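Local structure of beta-1,4-galactanase (Humicola insolens, 1HJQ) at residues I78-S83 with D128-G133; A87-Q92 with E135-L140; N148-I153 with Q188-T193. The protein hydrolyses the (1->4)-beta-D-galactosidic linkages of type I arabinogalactans, as a fungal family 53 glycoside hydrolase. One frame throughout, in Å; residues are numbered along the deposited sequence.

How the contacts relate
Contact 1 is core: neighbouring parallel strands 75-80 and 129-132 of the barrel wall, joined by backbone hydrogen bonds, with every touching residue buried. Contact 2 follows the same two strands into the loops beyond them, where it is partly buried, holds the probable proton donor Glu135, and relies on van der Waals contact with no hydrogen bond between its segments. The two touch, Tyr82 CD2 lying 3.9 Å from Leu140 CD1. Contact 3, its centre about 20 Å from that of the chain, pairs outer helices 150-165 and 185-198 through tryptophan rings. Its Trp190 and Trp191 pack on residues 136-138 of contact 2, whereas contacts 1 and 3 do not touch.

Contact 1. Residues I78-S83 with D128-G133; sequences INFHYS and DIVSIG
Ile78 and Val130 lie side by side where two parallel strands run within 8° of each other, and here the backbones are most closely joined. Ile78 N donates to Ile129 O at 2.7 Å, and Ile78 O takes Ser131 N at 3.0 Å. Further along, the bond from Phe80 N to Ser131 O is longer, 3.3 Å, and the strands begin to part.

On the face turned to helix 102-123, packing is tight. Branched Ile78 and Val130 suit the extended backbone, and flat Phe80 packs against both: Ile78 CG2 rests over the centre of its ring, while Val130 CG1 meets CD2 of Phe80 obliquely at 3.6 Å. Val130 reaches it because CG1 is anti to the backbone N (chi1 -173°). Tyr82 closes the far end, its ring edge toward Ile132 CB, 3.9 Å from Tyr82 CE2, and one face covered by Phe80 CB. Its hydroxyl is hydrogen-bonded to Thr113 of the helix, which satisfies a buried polar end.

The opposite face, with Asn79 and Ser131, is polar, with fewer apolar contacts. Small Ser131 turns its hydroxyl back to its own chain, OG donating to Gly133 O at 2.9 Å, across an inverse gamma turn centred on Ile132. Gly133 adopts backbone angles that would jam a CB against the preceding carbonyl. Asn79 lies about 5 Å, side chain to side chain, from Glu245, the probable nucleophile. An apolar outer face under helices and a polar inner face near the catalytic glutamates are characteristic of a TIM barrel of clan GH-A.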
loop_
_atom_site.group_PDB
_atom_site.type_symbol
_atom_site.label_atom_id
_atom_site.label_comp_id
_atom_site.label_asym_id
_atom_site.label_seq_id
_atom_site.Cartn_x
_atom_site.Cartn_y
_atom_site.Cartn_z
ATOM N N ILE A 78 8.058 -1.484 -0.795
ATOM C CA ILE A 78 8.229 -0.152 -1.370
ATOM C C ILE A 78 7.039 0.167 -2.262
ATOM O O ILE A 78 6.727 -0.575 -3.187
ATOM C CB ILE A 78 9.540 -0.055 -2.197
ATOM C CG1 ILE A 78 10.756 -0.178 -1.269
ATOM C CG2 ILE A 78 9.586 1.271 -2.962
ATOM C CD1 ILE A 78 10.969 1.010 -0.337
ATOM N N ASN A 79 6.388 1.285 -1.969
ATOM C CA ASN A 79 5.203 1.729 -2.687
ATOM C C ASN A 79 5.470 2.989 -3.508
ATOM O O ASN A 79 5.398 4.102 -2.987
ATOM C CB ASN A 79 4.098 1.971 -1.651
ATOM C CG ASN A 79 2.919 2.755 -2.192
ATOM O OD1 ASN A 79 2.296 3.500 -1.447
ATOM N ND2 ASN A 79 2.597 2.584 -3.470
ATOM N N PHE A 80 5.783 2.802 -4.788
ATOM C CA PHE A 80 6.056 3.907 -5.707
ATOM C C PHE A 80 4.776 4.619 -6.095
ATOM O O PHE A 80 3.823 3.972 -6.509
ATOM C CB PHE A 80 6.691 3.400 -7.008
ATOM C CG PHE A 80 8.165 3.152 -6.917
ATOM C CD1 PHE A 80 9.035 4.174 -6.540
ATOM C CD2 PHE A 80 8.692 1.901 -7.219
ATOM C CE1 PHE A 80 10.404 3.954 -6.460
ATOM C CE2 PHE A 80 10.061 1.675 -7.141
ATOM C CZ PHE A 80 10.917 2.707 -6.759
ATOM N N HIS A 81 4.751 5.942 -5.971
ATOM C CA HIS A 81 3.576 6.698 -6.376
ATOM C C HIS A 81 3.847 7.293 -7.752
ATOM O O HIS A 81 2.926 7.729 -8.442
ATOM C CB HIS A 81 3.260 7.834 -5.394
ATOM C CG HIS A 81 2.533 7.390 -4.164
ATOM N ND1 HIS A 81 1.470 8.092 -3.637
ATOM C CD2 HIS A 81 2.728 6.330 -3.345
ATOM C CE1 HIS A 81 1.040 7.482 -2.546
ATOM N NE2 HIS A 81 1.787 6.412 -2.347
ATOM N N TYR A 82 5.117 7.301 -8.144
ATOM C CA TYR A 82 5.532 7.856 -9.431
ATOM C C TYR A 82 4.926 9.229 -9.642
ATOM O O TYR A 82 4.363 9.527 -10.697
ATOM C CB TYR A 82 5.134 6.926 -10.576
ATOM C CG TYR A 82 5.867 5.608 -10.550
ATOM C CD1 TYR A 82 7.246 5.567 -10.307
ATOM C CD2 TYR A 82 5.203 4.411 -10.803
ATOM C CE1 TYR A 82 7.942 4.375 -10.323
ATOM C CE2 TYR A 82 5.891 3.210 -10.823
ATOM C CZ TYR A 82 7.265 3.198 -10.585
ATOM O OH TYR A 82 7.971 2.013 -10.636
ATOM N N SER A 83 5.056 10.059 -8.614
ATOM C CA SER A 83 4.545 11.415 -8.623
ATOM C C SER A 83 5.319 12.203 -7.559
ATOM O O SER A 83 5.999 11.604 -6.724
ATOM C CB SER A 83 3.053 11.389 -8.293
ATOM O OG SER A 83 2.483 12.677 -8.379
ATOM N N ASP A 128 11.390 -6.357 -0.417
ATOM C CA ASP A 128 10.636 -7.593 -0.596
ATOM C C ASP A 128 9.454 -7.490 -1.553
ATOM O O ASP A 128 9.163 -8.435 -2.289
ATOM C CB ASP A 128 10.191 -8.089 0.769
ATOM C CG ASP A 128 11.367 -8.368 1.674
ATOM O OD1 ASP A 128 12.109 -9.325 1.373
ATOM O OD2 ASP A 128 11.571 -7.625 2.661
ATOM N N ILE A 129 8.773 -6.347 -1.533
ATOM C CA ILE A 129 7.653 -6.107 -2.433
ATOM C C ILE A 129 7.777 -4.693 -2.982
ATOM O O ILE A 129 8.190 -3.780 -2.265
ATOM C CB ILE A 129 6.297 -6.204 -1.723
ATOM C CG1 ILE A 129 6.059 -7.623 -1.219
ATOM C CG2 ILE A 129 5.189 -5.811 -2.682
ATOM C CD1 ILE A 129 4.766 -7.767 -0.452
ATOM N N VAL A 130 7.423 -4.521 -4.252
ATOM C CA VAL A 130 7.463 -3.215 -4.902
ATOM C C VAL A 130 6.205 -3.043 -5.737
ATOM O O VAL A 130 5.926 -3.859 -6.617
ATOM C CB VAL A 130 8.654 -3.072 -5.880
ATOM C CG1 VAL A 130 8.741 -1.639 -6.378
ATOM C CG2 VAL A 130 9.941 -3.468 -5.210
ATOM N N SER A 131 5.434 -1.999 -5.462
ATOM C CA SER A 131 4.249 -1.754 -6.270
ATOM C C SER A 131 4.660 -0.675 -7.254
ATOM O O SER A 131 5.168 0.374 -6.863
ATOM C CB SER A 131 3.057 -1.277 -5.422
ATOM O OG SER A 131 3.209 0.063 -4.998
ATOM N N ILE A 132 4.484 -0.953 -8.538
ATOM C CA ILE A 132 4.834 0.020 -9.544
ATOM C C ILE A 132 3.635 0.943 -9.746
ATOM O O ILE A 132 2.911 0.857 -10.738
ATOM C CB ILE A 132 5.229 -0.678 -10.852
ATOM C CG1 ILE A 132 4.246 -1.811 -11.158
ATOM C CG2 ILE A 132 6.638 -1.235 -10.729
ATOM C CD1 ILE A 132 4.516 -2.515 -12.469
ATOM N N GLY A 133 3.426 1.821 -8.775
ATOM C CA GLY A 133 2.316 2.750 -8.833
ATOM C C GLY A 133 1.488 2.619 -7.572
ATOM O O GLY A 133 1.692 1.680 -6.797
#

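Contact 2. Residues A87-Q92 with E135-L140; sequences ADPAHQ and EITQGL
Pro89 lays its ring obliquely against Glu135, the probable proton donor. This is van der Waals contact: CD of Pro89 is 3.6 Å from Glu135 OE1, and its CG equally far from Glu135 O. Beyond it, Pro89 O rests against Gln138 CG at 3.4 Å. Gln92 bends at chi2 (-69°), so its chain folds over Gly139 and brings OE1 3.3 Å from Leu140 CB.

No hydrogen bond crosses between the segments, but several within 87-92 shape its turn. Asp88 opens a type I turn in which Pro89 suits the second position. Asp88 OD1 accepts Ala90 N, an Asx turn, and on the syn lone pair His91 ND1 at 2.6 Å. Gln92 NE2 donates to Asp88 O (3.1 Å) from above the carbonyl plane, and also to Asn134 O. An alanine at Gln92 would lack the amide, and is likely to leave Asn134 O without this donor and open a gap beside Leu140.

Around the contact, the loops follow strands 75-80 and 129-132: Glu135 OE2 bonds Ser212 on strand 208-212, Ile136 packs on strand 174-179, and Leu140 meets Leu157 of helix 150-165.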
loop_
_atom_site.group_PDB
_atom_site.type_symbol
_atom_site.label_atom_id
_atom_site.label_comp_id
_atom_site.label_asym_id
_atom_site.label_seq_id
_atom_site.Cartn_x
_atom_site.Cartn_y
_atom_site.Cartn_z
ATOM N N ALA A 87 -0.417 10.058 -5.038
ATOM C CA ALA A 87 -0.988 9.493 -6.252
ATOM C C ALA A 87 -2.154 8.596 -5.856
ATOM O O ALA A 87 -2.032 7.777 -4.949
ATOM C CB ALA A 87 0.047 8.694 -7.010
ATOM N N ASP A 88 -3.287 8.786 -6.525
ATOM C CA ASP A 88 -4.490 7.999 -6.293
ATOM C C ASP A 88 -5.343 8.059 -7.571
ATOM O O ASP A 88 -4.977 8.740 -8.530
ATOM C CB ASP A 88 -5.263 8.531 -5.071
ATOM C CG ASP A 88 -5.579 10.011 -5.165
ATOM O OD1 ASP A 88 -6.013 10.469 -6.243
ATOM O OD2 ASP A 88 -5.406 10.719 -4.153
ATOM N N PRO A 89 -6.489 7.357 -7.602
ATOM C CA PRO A 89 -7.361 7.347 -8.784
ATOM C C PRO A 89 -7.709 8.705 -9.388
ATOM O O PRO A 89 -7.979 8.803 -10.576
ATOM C CB PRO A 89 -8.602 6.617 -8.289
ATOM C CG PRO A 89 -8.053 5.691 -7.253
ATOM C CD PRO A 89 -7.105 6.586 -6.508
ATOM N N ALA A 90 -7.705 9.754 -8.579
ATOM C CA ALA A 90 -8.049 11.065 -9.106
ATOM C C ALA A 90 -6.836 11.954 -9.320
ATOM O O ALA A 90 -6.972 13.064 -9.827
ATOM C CB ALA A 90 -9.058 11.760 -8.187
ATOM N N HIS A 91 -5.654 11.476 -8.940
ATOM C CA HIS A 91 -4.438 12.267 -9.119
ATOM C C HIS A 91 -3.217 11.397 -9.406
ATOM O O HIS A 91 -2.757 10.642 -8.547
ATOM C CB HIS A 91 -4.134 13.114 -7.878
ATOM C CG HIS A 91 -5.330 13.771 -7.265
ATOM N ND1 HIS A 91 -6.327 13.058 -6.632
ATOM C CD2 HIS A 91 -5.670 15.077 -7.150
ATOM C CE1 HIS A 91 -7.227 13.897 -6.151
ATOM N NE2 HIS A 91 -6.852 15.130 -6.452
ATOM N N GLN A 92 -2.700 11.511 -10.623
ATOM C CA GLN A 92 -1.520 10.775 -11.058
ATOM C C GLN A 92 -0.673 11.804 -11.806
ATOM O O GLN A 92 -0.470 11.715 -13.019
ATOM C CB GLN A 92 -1.919 9.626 -11.993
ATOM C CG GLN A 92 -2.673 8.469 -11.324
ATOM C CD GLN A 92 -1.810 7.652 -10.355
ATOM O OE1 GLN A 92 -0.640 7.361 -10.630
ATOM N NE2 GLN A 92 -2.394 7.265 -9.228
ATOM N N GLU A 135 -2.593 2.735 -6.395
ATOM C CA GLU A 135 -4.009 2.826 -6.746
ATOM C C GLU A 135 -4.138 3.404 -8.155
ATOM O O GLU A 135 -4.853 4.386 -8.368
ATOM C CB GLU A 135 -4.767 3.725 -5.754
ATOM C CG GLU A 135 -4.743 3.256 -4.305
ATOM C CD GLU A 135 -5.808 3.937 -3.436
ATOM O OE1 GLU A 135 -5.915 5.180 -3.471
ATOM O OE2 GLU A 135 -6.535 3.229 -2.708
ATOM N N ILE A 136 -3.437 2.795 -9.109
ATOM C CA ILE A 136 -3.455 3.257 -10.490
ATOM C C ILE A 136 -4.678 2.815 -11.302
ATOM O O ILE A 136 -4.578 2.600 -12.505
ATOM C CB ILE A 136 -2.167 2.822 -11.232
ATOM C CG1 ILE A 136 -2.005 1.295 -11.175
ATOM C CG2 ILE A 136 -0.962 3.510 -10.605
ATOM C CD1 ILE A 136 -0.750 0.755 -11.882
ATOM N N THR A 137 -5.832 2.713 -10.645
ATOM C CA THR A 137 -7.068 2.300 -11.307
ATOM C C THR A 137 -7.402 3.140 -12.538
ATOM O O THR A 137 -7.922 2.620 -13.524
ATOM C CB THR A 137 -8.263 2.388 -10.362
ATOM O OG1 THR A 137 -7.928 1.790 -9.106
ATOM C CG2 THR A 137 -9.446 1.672 -10.966
ATOM N N GLN A 138 -7.140 4.441 -12.468
ATOM C CA GLN A 138 -7.403 5.318 -13.605
ATOM C C GLN A 138 -6.076 5.601 -14.301
ATOM O O GLN A 138 -5.897 6.643 -14.940
ATOM C CB GLN A 138 -8.044 6.638 -13.156
ATOM C CG GLN A 138 -9.439 6.503 -12.547
ATOM C CD GLN A 138 -10.380 5.637 -13.386
ATOM O OE1 GLN A 138 -10.579 5.880 -14.578
ATOM N NE2 GLN A 138 -10.967 4.620 -12.755
ATOM N N GLY A 139 -5.145 4.662 -14.159
ATOM C CA GLY A 139 -3.844 4.814 -14.780
ATOM C C GLY A 139 -2.853 5.584 -13.922
ATOM O O GLY A 139 -3.111 5.851 -12.748
ATOM N N LEU A 140 -1.719 5.939 -14.523
ATOM C CA LEU A 140 -0.665 6.673 -13.833
ATOM C C LEU A 140 0.016 7.620 -14.804
ATOM O O LEU A 140 -0.247 7.578 -16.003
ATOM C CB LEU A 140 0.382 5.706 -13.274
ATOM C CG LEU A 140 1.285 4.981 -14.279
ATOM C CD1 LEU A 140 2.410 4.288 -13.538
ATOM C CD2 LEU A 140 0.492 3.969 -15.081
#

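Contact 3. Residues N148-I153 with Q188-T193; sequences NNWYNI and QNWWYT
Trp150 drives the rim of its indole into a hollow walled by Trp190 and Trp191, two consecutive residues of the facing helix. The nearest CA atoms, those of Trp150 and Trp191, are 8.7 Å apart, a span that large side chains are suited to bridge.

The wedge is its six-membered ring. Atoms CZ2 and CH2 of Trp150 run up to one face of Trp190, Trp150 CZ2 coming 3.4 Å from Trp190 CZ2. On the other wall CZ3 of Trp150 points at the face of the Trp191 pyrrole ring, 3.8 Å from Trp191 CD1. Both pairs are T-shaped, with planes 82° apart and the edge supplied by Trp150 each time; their centroids are 5.0 Å apart for the six-membered rings of Trp150 and Trp190. Such pairing sets the weakly positive C-H rim of one ring against the electron-rich face of another. With CG anti to the backbone N in both Trp190 and Trp191 (chi1 160° and -161°), the two indoles, on successive residues of the helix, flank the hollow.

Smaller bumps fill the margins. Ile153, one turn beyond Trp150, offers its CG2 branch to Trp191 CZ2 at 4.1 Å, a compact aliphatic group that fits beside the benzo end of the indole. On the more exposed side, Asn148 brings OD1 within 4.0 Å of Trp190 CZ2, near that ring's edge, while its backbone N lies over the centre of the Trp150 ring.

Trp150 sits at the start of helix 150-165 and reaches on along helix 185-198 to Asn194, Val195 and Gln198. Beneath, Trp191 packs on Val177 of strand 174-179 and on Ile136, while Thr193 turns to Trp237 of helix 223-237.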
loop_
_atom_site.group_PDB
_atom_site.type_symbol
_atom_site.label_atom_id
_atom_site.label_comp_id
_atom_site.label_asym_id
_atom_site.label_seq_id
_atom_site.Cartn_x
_atom_site.Cartn_y
_atom_site.Cartn_z
ATOM N N ASN A 148 -7.769 4.306 -20.436
ATOM C CA ASN A 148 -8.278 4.143 -21.784
ATOM C C ASN A 148 -7.102 4.323 -22.734
ATOM O O ASN A 148 -7.215 4.098 -23.933
ATOM C CB ASN A 148 -9.437 5.100 -22.041
ATOM C CG ASN A 148 -10.709 4.656 -21.322
ATOM O OD1 ASN A 148 -10.648 4.108 -20.221
ATOM N ND2 ASN A 148 -11.863 4.892 -21.940
ATOM N N ASN A 149 -5.964 4.716 -22.166
ATOM C CA ASN A 149 -4.711 4.850 -22.909
ATOM C C ASN A 149 -4.009 3.544 -22.566
ATOM O O ASN A 149 -2.814 3.508 -22.270
ATOM C CB ASN A 149 -3.880 6.022 -22.391
ATOM C CG ASN A 149 -4.333 7.350 -22.955
ATOM O OD1 ASN A 149 -5.485 7.504 -23.364
ATOM N ND2 ASN A 149 -3.433 8.326 -22.963
ATOM N N TRP A 150 -4.792 2.475 -22.582
ATOM C CA TRP A 150 -4.318 1.144 -22.257
ATOM C C TRP A 150 -2.946 0.812 -22.824
ATOM O O TRP A 150 -2.120 0.206 -22.139
ATOM C CB TRP A 150 -5.353 0.124 -22.722
ATOM C CG TRP A 150 -6.695 0.346 -22.086
ATOM C CD1 TRP A 150 -7.883 0.590 -22.723
ATOM C CD2 TRP A 150 -6.988 0.326 -20.682
ATOM N NE1 TRP A 150 -8.896 0.717 -21.803
ATOM C CE2 TRP A 150 -8.376 0.562 -20.542
ATOM C CE3 TRP A 150 -6.212 0.129 -19.526
ATOM C CZ2 TRP A 150 -9.006 0.605 -19.292
ATOM C CZ3 TRP A 150 -6.835 0.171 -18.285
ATOM C CH2 TRP A 150 -8.223 0.408 -18.178
ATOM N N TYR A 151 -2.692 1.204 -24.071
ATOM C CA TYR A 151 -1.399 0.918 -24.671
ATOM C C TYR A 151 -0.295 1.595 -23.877
ATOM O O TYR A 151 0.650 0.944 -23.450
ATOM C CB TYR A 151 -1.330 1.394 -26.122
ATOM C CG TYR A 151 0.015 1.100 -26.753
ATOM C CD1 TYR A 151 0.373 -0.205 -27.086
ATOM C CD2 TYR A 151 0.956 2.115 -26.965
ATOM C CE1 TYR A 151 1.632 -0.500 -27.612
ATOM C CE2 TYR A 151 2.224 1.824 -27.493
ATOM C CZ TYR A 151 2.549 0.512 -27.813
ATOM O OH TYR A 151 3.786 0.200 -28.342
ATOM N N ASN A 152 -0.416 2.906 -23.681
ATOM C CA ASN A 152 0.600 3.641 -22.936
ATOM C C ASN A 152 0.806 3.057 -21.547
ATOM O O ASN A 152 1.938 2.964 -21.075
ATOM C CB ASN A 152 0.233 5.127 -22.816
ATOM C CG ASN A 152 0.404 5.890 -24.130
ATOM O OD1 ASN A 152 1.077 5.425 -25.057
ATOM N ND2 ASN A 152 -0.197 7.080 -24.205
ATOM N N ILE A 153 -0.281 2.656 -20.893
ATOM C CA ILE A 153 -0.196 2.093 -19.546
ATOM C C ILE A 153 0.639 0.812 -19.487
ATOM O O ILE A 153 1.613 0.729 -18.724
ATOM C CB ILE A 153 -1.602 1.802 -18.966
ATOM C CG1 ILE A 153 -2.384 3.113 -18.832
ATOM C CG2 ILE A 153 -1.485 1.139 -17.612
ATOM C CD1 ILE A 153 -3.835 2.934 -18.458
ATOM N N GLN A 188 -11.549 -4.436 -11.189
ATOM C CA GLN A 188 -10.334 -5.267 -11.241
ATOM C C GLN A 188 -10.186 -6.027 -12.563
ATOM O O GLN A 188 -9.068 -6.200 -13.074
ATOM C CB GLN A 188 -10.331 -6.304 -10.138
ATOM C CG GLN A 188 -10.443 -5.764 -8.696
ATOM C CD GLN A 188 -9.464 -4.641 -8.369
ATOM O OE1 GLN A 188 -8.279 -4.665 -8.753
ATOM N NE2 GLN A 188 -9.952 -3.664 -7.617
ATOM N N ASN A 189 -11.327 -6.479 -13.099
ATOM C CA ASN A 189 -11.414 -7.245 -14.347
ATOM C C ASN A 189 -11.212 -6.323 -15.548
ATOM O O ASN A 189 -10.386 -6.623 -16.407
ATOM C CB ASN A 189 -12.780 -7.984 -14.435
ATOM C CG ASN A 189 -12.870 -8.923 -15.644
ATOM O OD1 ASN A 189 -11.848 -9.258 -16.245
ATOM N ND2 ASN A 189 -14.086 -9.368 -15.988
ATOM N N TRP A 190 -11.982 -5.237 -15.619
ATOM C CA TRP A 190 -11.874 -4.242 -16.690
ATOM C C TRP A 190 -10.424 -3.751 -16.852
ATOM O O TRP A 190 -9.847 -3.757 -17.944
ATOM C CB TRP A 190 -12.798 -3.076 -16.330
ATOM C CG TRP A 190 -12.524 -1.776 -16.993
ATOM C CD1 TRP A 190 -12.865 -1.424 -18.258
ATOM C CD2 TRP A 190 -11.926 -0.615 -16.395
ATOM N NE1 TRP A 190 -12.529 -0.112 -18.491
ATOM C CE2 TRP A 190 -11.951 0.408 -17.362
ATOM C CE3 TRP A 190 -11.376 -0.341 -15.135
ATOM C CZ2 TRP A 190 -11.446 1.694 -17.112
ATOM C CZ3 TRP A 190 -10.871 0.945 -14.884
ATOM C CH2 TRP A 190 -10.914 1.941 -15.872
ATOM N N TRP A 191 -9.835 -3.323 -15.748
ATOM C CA TRP A 191 -8.474 -2.824 -15.768
ATOM C C TRP A 191 -7.438 -3.824 -16.289
ATOM O O TRP A 191 -6.808 -3.597 -17.328
ATOM C CB TRP A 191 -8.056 -2.376 -14.372
ATOM C CG TRP A 191 -6.890 -1.456 -14.406
ATOM C CD1 TRP A 191 -6.923 -0.096 -14.525
ATOM C CD2 TRP A 191 -5.509 -1.821 -14.348
ATOM N NE1 TRP A 191 -5.648 0.412 -14.540
ATOM C CE2 TRP A 191 -4.757 -0.626 -14.431
ATOM C CE3 TRP A 191 -4.831 -3.041 -14.235
ATOM C CZ2 TRP A 191 -3.362 -0.615 -14.401
ATOM C CZ3 TRP A 191 -3.452 -3.030 -14.207
ATOM C CH2 TRP A 191 -2.728 -1.823 -14.289
ATOM N N TYR A 192 -7.248 -4.924 -15.566
ATOM C CA TYR A 192 -6.259 -5.919 -15.969
ATOM C C TYR A 192 -6.488 -6.453 -17.379
ATOM O O TYR A 192 -5.537 -6.644 -18.143
ATOM C CB TYR A 192 -6.221 -7.068 -14.952
ATOM C CG TYR A 192 -5.528 -6.702 -13.650
ATOM C CD1 TYR A 192 -4.141 -6.495 -13.604
ATOM C CD2 TYR A 192 -6.254 -6.552 -12.470
ATOM C CE1 TYR A 192 -3.501 -6.152 -12.418
ATOM C CE2 TYR A 192 -5.628 -6.209 -11.275
ATOM C CZ TYR A 192 -4.250 -6.011 -11.253
ATOM O OH TYR A 192 -3.624 -5.689 -10.065
ATOM N N THR A 193 -7.746 -6.686 -17.730
ATOM C CA THR A 193 -8.063 -7.183 -19.057
ATOM C C THR A 193 -7.514 -6.217 -20.104
ATOM O O THR A 193 -6.739 -6.597 -20.985
ATOM C CB THR A 193 -9.588 -7.319 -19.249
ATOM O OG1 THR A 193 -10.073 -8.394 -18.432
ATOM C CG2 THR A 193 -9.926 -7.590 -20.724
#